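Local coordinates for cell division protein FtsZ 1 (Methanocaldococcus jannaschii, PDB 2VAP) that binds GTP, probably hydrolyses it, and probably polymerises into the contractile Z ring at the future division site, at residues A[79-82]-A[83-86]; A[193-196]-A[197-200]; A[232-236]-A[237-241]; A[305-308]-A[309-313]. All blocks are in the same frame, centred on the assembly; numbering follows the deposited sequence.

Interaction 1: residues A[79-82]-A[83-86]; sequences TKAD and KKIL
In the turn that leads into edge strand 83-86 of the GTPase domain, the side chain of K84 reaches back to the backbone of T79. The ammonium NZ of K84 donates a hydrogen bond to the carbonyl O of T79 at 2.8 Å. It comes in nearly along the C=O axis, with a C=O...N angle of 167°. CE of K84 lies 3.1 Å from the same T79 O, so the end of the chain lies against this carbonyl. K84 NZ also gives a weak hydrogen bond to I77 O, near the end of helix 73-77. The first torsion sets CG opposite the carbonyl carbon (chi1 -56°), and beyond CG the chain is extended, which gives it the length to span the turn. A81 sits inside the curve. Its CB is 3.6 Å from K83 O and 4.2 Å from K84 CG, so the methyl lies beside the start of the lysine chain.

The fold here is the parallel, Rossmann-like sheet of the Tubulin/FtsZ family. Strand 83-86 is its outermost strand on this side and pairs with strand 64-70. The buried T79 hydroxyl bonds to Q75 O, and its side chain touches N50 and T54 of helix 46-59. D82 directs its carboxylate outward from the turn, where OD1 forms a salt bridge with K57 and OD2 accepts from T66 N. K80 is exposed and poorly ordered, so the 5.9 Å from K80 NZ to K84 NZ is only a rough value.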
# COMPACT_ATOMS: atom_id res chain seq x y z
N THR A 79 12.20 -12.16 10.29
CA THR A 79 11.83 -10.95 9.56
C THR A 79 12.94 -9.90 9.69
O THR A 79 13.57 -9.79 10.74
CB THR A 79 10.49 -10.38 10.08
OG1 THR A 79 9.47 -11.37 9.96
CG2 THR A 79 10.06 -9.13 9.30
N LYS A 80 13.16 -9.14 8.62
CA LYS A 80 14.08 -8.00 8.65
C LYS A 80 13.29 -6.70 8.73
O LYS A 80 12.45 -6.43 7.86
CB LYS A 80 15.01 -8.01 7.43
CG LYS A 80 16.20 -8.97 7.53
CD LYS A 80 15.84 -10.39 7.08
CE LYS A 80 17.02 -11.34 7.21
NZ LYS A 80 17.35 -11.64 8.63
N ALA A 81 13.56 -5.91 9.76
CA ALA A 81 12.83 -4.66 10.02
C ALA A 81 13.64 -3.70 10.88
O ALA A 81 14.56 -4.12 11.59
CB ALA A 81 11.49 -4.96 10.69
N ASP A 82 13.30 -2.42 10.82
CA ASP A 82 13.88 -1.42 11.71
C ASP A 82 13.45 -1.68 13.16
O ASP A 82 14.24 -1.50 14.09
CB ASP A 82 13.47 0.00 11.31
CG ASP A 82 14.09 0.45 9.99
OD1 ASP A 82 15.30 0.21 9.79
OD2 ASP A 82 13.37 1.05 9.17
N LYS A 83 12.20 -2.11 13.33
CA LYS A 83 11.64 -2.40 14.64
C LYS A 83 10.72 -3.62 14.57
O LYS A 83 9.90 -3.74 13.66
CB LYS A 83 10.87 -1.18 15.17
CG LYS A 83 10.15 -1.38 16.51
CD LYS A 83 11.13 -1.53 17.67
CE LYS A 83 10.39 -1.78 18.98
NZ LYS A 83 11.32 -1.98 20.12
N LYS A 84 10.88 -4.53 15.53
CA LYS A 84 10.02 -5.71 15.64
C LYS A 84 9.26 -5.68 16.96
O LYS A 84 9.83 -5.37 18.01
CB LYS A 84 10.85 -7.00 15.55
CG LYS A 84 11.70 -7.13 14.31
CD LYS A 84 12.50 -8.42 14.34
CE LYS A 84 13.76 -8.31 13.51
NZ LYS A 84 14.46 -9.63 13.41
N ILE A 85 7.97 -6.00 16.89
CA ILE A 85 7.13 -6.08 18.09
C ILE A 85 6.40 -7.42 18.14
O ILE A 85 5.60 -7.74 17.25
CB ILE A 85 6.09 -4.93 18.17
CG1 ILE A 85 6.77 -3.56 18.06
CG2 ILE A 85 5.28 -5.02 19.47
CD1 ILE A 85 5.81 -2.41 17.75
N LEU A 86 6.69 -8.20 19.17
CA LEU A 86 5.93 -9.42 19.44
C LEU A 86 4.69 -9.05 20.24
O LEU A 86 4.78 -8.71 21.42
CB LEU A 86 6.78 -10.45 20.20
CG LEU A 86 6.13 -11.81 20.43
CD1 LEU A 86 6.05 -12.62 19.14
CD2 LEU A 86 6.90 -12.58 21.49

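Interaction 2: residues A[193-196]-A[197-200]; sequences EKLF and EIVP
K194 and E197 lie side by side and point the same way, joined at their ends by a salt bridge. NZ of K194 donates to OE2 of E197 at 2.7 Å and meets it from above the carboxylate plane, 50° out of it. The lysine chain reaches this place by bending at chi2 (-56°) and chi3, while the glutamate stays extended beyond CG. With an alanine in place of K194, the E197 carboxylate would probably lose its close positive partner and be freer to turn. K194 NZ also has a long, weak ion pair with D276.

The F196 ring turns its edge to V199, with CD1 3.6 Å from V199 O near the ring plane. The ring also meets F162 at about 45°. The L195 side chain packs on A211 and V214 of helix 204-227, and its CD2 lies 4.2 Å from I198 CD1.

In the weakly bonded backbone turn, i+3 bonds (E197 N to K194 O at 3.1 Å, and a weak one from I198 N to L195 O) stand beside one i+4 bond, V199 N to L195 O at 2.8 Å. This is the short helix 195-198 after strand 186-191, with the L195 side chain about 7 Å from GDP.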
# COMPACT_ATOMS: atom_id res chain seq x y z
N GLU A 193 -7.42 -12.87 -5.89
CA GLU A 193 -8.10 -13.69 -6.90
C GLU A 193 -7.88 -13.16 -8.32
O GLU A 193 -7.75 -13.94 -9.27
CB GLU A 193 -9.59 -13.82 -6.58
CG GLU A 193 -10.38 -14.76 -7.51
CD GLU A 193 -9.93 -16.22 -7.45
OE1 GLU A 193 -9.16 -16.59 -6.53
OE2 GLU A 193 -10.37 -17.01 -8.31
N LYS A 194 -7.83 -11.84 -8.47
CA LYS A 194 -7.63 -11.21 -9.78
C LYS A 194 -6.22 -11.41 -10.34
O LYS A 194 -6.00 -11.20 -11.54
CB LYS A 194 -7.99 -9.72 -9.73
CG LYS A 194 -9.44 -9.42 -9.32
CD LYS A 194 -10.48 -10.11 -10.21
CE LYS A 194 -10.69 -9.38 -11.53
NZ LYS A 194 -11.89 -9.87 -12.25
N LEU A 195 -5.28 -11.83 -9.50
CA LEU A 195 -3.93 -12.17 -9.95
C LEU A 195 -3.96 -13.37 -10.90
O LEU A 195 -3.08 -13.52 -11.75
CB LEU A 195 -3.00 -12.46 -8.77
CG LEU A 195 -2.71 -11.31 -7.80
CD1 LEU A 195 -2.02 -11.85 -6.56
CD2 LEU A 195 -1.88 -10.22 -8.45
N PHE A 196 -4.98 -14.22 -10.74
CA PHE A 196 -5.16 -15.38 -11.60
C PHE A 196 -5.63 -15.02 -13.02
O PHE A 196 -5.70 -15.89 -13.89
CB PHE A 196 -6.10 -16.40 -10.96
CG PHE A 196 -5.43 -17.28 -9.92
CD1 PHE A 196 -4.16 -17.81 -10.14
CD2 PHE A 196 -6.09 -17.61 -8.75
CE1 PHE A 196 -3.55 -18.63 -9.20
CE2 PHE A 196 -5.49 -18.44 -7.79
CZ PHE A 196 -4.22 -18.94 -8.02
N GLU A 197 -5.97 -13.75 -13.23
CA GLU A 197 -6.23 -13.25 -14.58
C GLU A 197 -4.92 -12.83 -15.24
O GLU A 197 -4.80 -12.84 -16.47
CB GLU A 197 -7.23 -12.08 -14.56
CG GLU A 197 -8.66 -12.51 -14.28
CD GLU A 197 -9.68 -11.39 -14.48
OE1 GLU A 197 -9.32 -10.33 -15.03
OE2 GLU A 197 -10.85 -11.59 -14.10
N ILE A 198 -3.94 -12.46 -14.42
CA ILE A 198 -2.60 -12.10 -14.90
C ILE A 198 -1.76 -13.36 -15.11
O ILE A 198 -1.10 -13.51 -16.15
CB ILE A 198 -1.88 -11.12 -13.93
CG1 ILE A 198 -2.74 -9.87 -13.69
CG2 ILE A 198 -0.51 -10.72 -14.49
CD1 ILE A 198 -2.31 -9.02 -12.50
N VAL A 199 -1.79 -14.26 -14.13
CA VAL A 199 -1.07 -15.54 -14.22
C VAL A 199 -2.01 -16.75 -14.01
O VAL A 199 -2.00 -17.37 -12.95
CB VAL A 199 0.16 -15.60 -13.26
CG1 VAL A 199 1.31 -14.78 -13.81
CG2 VAL A 199 -0.21 -15.15 -11.84
N PRO A 200 -2.82 -17.08 -15.04
CA PRO A 200 -3.82 -18.15 -14.89
C PRO A 200 -3.20 -19.51 -14.59
O PRO A 200 -2.16 -19.86 -15.15
CB PRO A 200 -4.52 -18.17 -16.25
CG PRO A 200 -3.57 -17.52 -17.19
CD PRO A 200 -2.86 -16.49 -16.39

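Interaction 3: residues A[232-236]-A[237-241]; sequences INVDF and ADVKA
D235 has its CG anti to the backbone N (chi1 -171°), and this swings the carboxylate round to the first turn of helix 236-243. There OD2 accepts from A237 N at 3.0 Å, with an N-H...O angle of 162°. The amide meets it from above the carboxylate plane. This is an N-cap: D235 stands right before the helix. Its carbonyl O also takes V239 N at 3.2 Å, in the carbonyl plane, and D238 N in a weaker bond. V234 likewise has CG1 anti to its N, which lays that methyl against V239 CG2 at 3.6 Å. The two valine side chains cross at about a right angle. V234 also touches L225 and V239 touches I226, so the pair packs the start of helix 236-243, and the loop before it, on helix 204-227. On another side of the turn, the F236 ring and the K240 chain meet obliquely, CE2 to CD at 4.1 Å, while F236 O receives K240 N at 2.8 Å. F236 also touches A38 and D123.

One water bridges the backbone and the second aspartate. It accepts from D235 N and donates to D238 OD2 at 2.6 Å. The two carboxylates come near each other, with D235 OD1 4.7 Å from D238 OD2. Both lie at the N-terminal end of the helix, where the helix dipole and the amide N-H groups are likely to favour their negative charge.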
# COMPACT_ATOMS: atom_id res chain seq x y z
N ILE A 232 9.79 14.39 -11.10
CA ILE A 232 8.72 15.16 -10.49
C ILE A 232 8.45 14.60 -9.10
O ILE A 232 7.95 13.48 -8.96
CB ILE A 232 7.42 15.11 -11.34
CG1 ILE A 232 7.66 15.68 -12.75
CG2 ILE A 232 6.25 15.82 -10.63
CD1 ILE A 232 8.06 17.14 -12.80
N ASN A 233 8.80 15.38 -8.08
CA ASN A 233 8.53 15.00 -6.70
C ASN A 233 7.16 15.49 -6.25
O ASN A 233 6.65 16.48 -6.78
CB ASN A 233 9.63 15.53 -5.77
CG ASN A 233 9.49 15.00 -4.34
OD1 ASN A 233 9.55 15.78 -3.38
ND2 ASN A 233 9.32 13.69 -4.19
N VAL A 234 6.59 14.80 -5.27
CA VAL A 234 5.26 15.13 -4.77
C VAL A 234 5.32 15.69 -3.35
O VAL A 234 6.02 15.15 -2.48
CB VAL A 234 4.30 13.91 -4.82
CG1 VAL A 234 2.89 14.33 -4.48
CG2 VAL A 234 4.34 13.26 -6.20
N ASP A 235 4.60 16.79 -3.13
CA ASP A 235 4.45 17.41 -1.83
C ASP A 235 3.51 16.56 -0.99
O ASP A 235 2.44 16.16 -1.46
CB ASP A 235 3.88 18.82 -2.01
CG ASP A 235 3.89 19.65 -0.72
OD1 ASP A 235 3.72 20.88 -0.83
OD2 ASP A 235 4.04 19.09 0.39
N PHE A 236 3.90 16.28 0.26
CA PHE A 236 3.05 15.52 1.18
C PHE A 236 1.67 16.15 1.34
O PHE A 236 0.67 15.43 1.51
CB PHE A 236 3.73 15.36 2.55
CG PHE A 236 2.88 14.67 3.58
CD1 PHE A 236 2.49 13.34 3.40
CD2 PHE A 236 2.48 15.34 4.73
CE1 PHE A 236 1.70 12.70 4.36
CE2 PHE A 236 1.69 14.70 5.69
CZ PHE A 236 1.30 13.38 5.50
N ALA A 237 1.61 17.48 1.28
CA ALA A 237 0.35 18.22 1.35
C ALA A 237 -0.61 17.82 0.23
O ALA A 237 -1.82 17.70 0.46
CB ALA A 237 0.62 19.72 1.31
N ASP A 238 -0.07 17.59 -0.96
CA ASP A 238 -0.87 17.18 -2.12
C ASP A 238 -1.34 15.73 -2.01
O ASP A 238 -2.45 15.40 -2.43
CB ASP A 238 -0.10 17.40 -3.42
CG ASP A 238 0.10 18.88 -3.74
OD1 ASP A 238 -0.73 19.71 -3.32
OD2 ASP A 238 1.10 19.21 -4.42
N VAL A 239 -0.49 14.87 -1.46
CA VAL A 239 -0.86 13.48 -1.18
C VAL A 239 -1.96 13.44 -0.13
O VAL A 239 -2.96 12.72 -0.29
CB VAL A 239 0.37 12.64 -0.72
CG1 VAL A 239 -0.06 11.28 -0.17
CG2 VAL A 239 1.34 12.45 -1.87
N LYS A 240 -1.79 14.23 0.93
CA LYS A 240 -2.77 14.33 2.01
C LYS A 240 -4.13 14.81 1.50
O LYS A 240 -5.17 14.32 1.95
CB LYS A 240 -2.25 15.25 3.12
CG LYS A 240 -2.82 14.96 4.50
CD LYS A 240 -2.21 15.87 5.55
CE LYS A 240 -2.78 15.56 6.93
NZ LYS A 240 -2.19 16.44 7.98
N ALA A 241 -4.12 15.74 0.55
CA ALA A 241 -5.34 16.29 -0.04
C ALA A 241 -6.20 15.22 -0.73
O ALA A 241 -7.43 15.29 -0.69
CB ALA A 241 -5.01 17.41 -1.01
O HOH W 1 3.19 17.88 -5.23

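Interaction 4: residues A[305-308]-A[309-313]; sequences ATVS and SRLDP
S309 sends its hydroxyl back along helix 297-310 to the carbonyls of the previous turn. OG lies 2.8 Å from T306 O and 3.2 Å from A305 O, and one proton cannot fully serve both, so which oxygen takes it is not settled. With chi1 at 61°, OG sits between the backbone N and the carbonyl carbon, within reach of these acceptors. A305 O is satisfied in any case by S309 N at 3.0 Å. T306 O accepts R310 N, and V307 O accepts L311 N at 2.9 Å, nearly in line with its C=O bond. R310 N adds a weak bond to V307 O. T306 OG1 bonds to E302 O, and R310 NH1 forms a salt bridge with D280. L311 is the first residue to leave helical geometry. Near this end water 2 lies within bonding distance of both S308 O (2.7 Å) and D312 O, though it has more acceptors in reach than protons.

The helix is the crossover of the beta-alpha-beta unit formed with strands 284-291 and 316-323 in the C-terminal domain. Its buried side carries V307 and L311, which run side by side, V307 CG1 to L311 CD1 at 3.7 Å. V307 packs on I287 of strand 284-291 and L335 of strand 331-338, and L311 on A285 and I337 of the same two strands. A glycine at L311 would probably open a gap against V307, A285 and I337.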
# COMPACT_ATOMS: atom_id res chain seq x y z
N ALA A 305 -2.19 12.33 -18.74
CA ALA A 305 -3.24 12.77 -19.67
C ALA A 305 -4.21 11.64 -20.02
O ALA A 305 -5.42 11.86 -20.11
CB ALA A 305 -2.62 13.36 -20.93
N THR A 306 -3.66 10.44 -20.21
CA THR A 306 -4.46 9.25 -20.53
C THR A 306 -5.38 8.87 -19.36
O THR A 306 -6.55 8.57 -19.56
CB THR A 306 -3.56 8.06 -20.93
OG1 THR A 306 -2.69 8.45 -22.01
CG2 THR A 306 -4.40 6.87 -21.39
N VAL A 307 -4.83 8.90 -18.14
CA VAL A 307 -5.61 8.62 -16.94
C VAL A 307 -6.71 9.67 -16.73
O VAL A 307 -7.86 9.32 -16.45
CB VAL A 307 -4.71 8.52 -15.67
CG1 VAL A 307 -5.55 8.42 -14.41
CG2 VAL A 307 -3.77 7.34 -15.77
N SER A 308 -6.34 10.94 -16.90
CA SER A 308 -7.27 12.05 -16.72
C SER A 308 -8.46 12.01 -17.68
O SER A 308 -9.59 12.30 -17.28
CB SER A 308 -6.54 13.39 -16.84
OG SER A 308 -7.40 14.47 -16.51
N SER A 309 -8.20 11.63 -18.93
CA SER A 309 -9.24 11.52 -19.95
C SER A 309 -10.19 10.36 -19.68
O SER A 309 -11.38 10.43 -19.98
CB SER A 309 -8.62 11.39 -21.34
OG SER A 309 -7.82 10.22 -21.43
N ARG A 310 -9.65 9.28 -19.11
CA ARG A 310 -10.42 8.08 -18.80
C ARG A 310 -11.30 8.26 -17.57
O ARG A 310 -12.45 7.80 -17.54
CB ARG A 310 -9.49 6.87 -18.64
CG ARG A 310 -10.18 5.54 -18.35
CD ARG A 310 -11.12 5.11 -19.48
NE ARG A 310 -11.90 3.92 -19.12
CZ ARG A 310 -13.06 3.95 -18.47
NH1 ARG A 310 -13.60 5.11 -18.09
NH2 ARG A 310 -13.69 2.82 -18.19
N LEU A 311 -10.77 8.94 -16.55
CA LEU A 311 -11.50 9.18 -15.31
C LEU A 311 -12.50 10.33 -15.43
O LEU A 311 -12.53 11.03 -16.45
CB LEU A 311 -10.53 9.45 -14.15
CG LEU A 311 -9.57 8.35 -13.68
CD1 LEU A 311 -8.73 8.89 -12.54
CD2 LEU A 311 -10.30 7.09 -13.25
N ASP A 312 -13.30 10.51 -14.38
CA ASP A 312 -14.22 11.64 -14.27
C ASP A 312 -13.43 12.95 -14.27
O ASP A 312 -12.43 13.06 -13.56
CB ASP A 312 -15.05 11.50 -12.98
CG ASP A 312 -16.25 12.44 -12.95
OD1 ASP A 312 -16.06 13.65 -12.70
OD2 ASP A 312 -17.38 11.95 -13.15
N PRO A 313 -13.87 13.94 -15.07
CA PRO A 313 -13.16 15.23 -15.19
C PRO A 313 -12.99 15.99 -13.87
O PRO A 313 -12.11 16.84 -13.77
CB PRO A 313 -14.05 16.03 -16.15
CG PRO A 313 -15.38 15.35 -16.12
CD PRO A 313 -15.07 13.90 -15.92
O HOH W 2 -9.96 13.19 -14.79

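The four contacts follow one another along the chain without touching. Interactions 1 and 2 both lie in the GTPase domain, their centres about 31 Å apart, near the two edge strands of the parallel sheet. Both lie some way from the nucleotide: the side chain of T79 is about 10 Å from the bound GDP, that of L195 about 7 Å. Interactions 3 and 4 lie away from the annotated sites. Interaction 3 begins the helix that follows helix 204-227, and interaction 4 ends a helix of the C-terminal domain. Their centres are about 19 Å apart. Interactions 1 and 4, about 40 Å apart between centres, are the most distant pair, on opposite sides of the chain's centre.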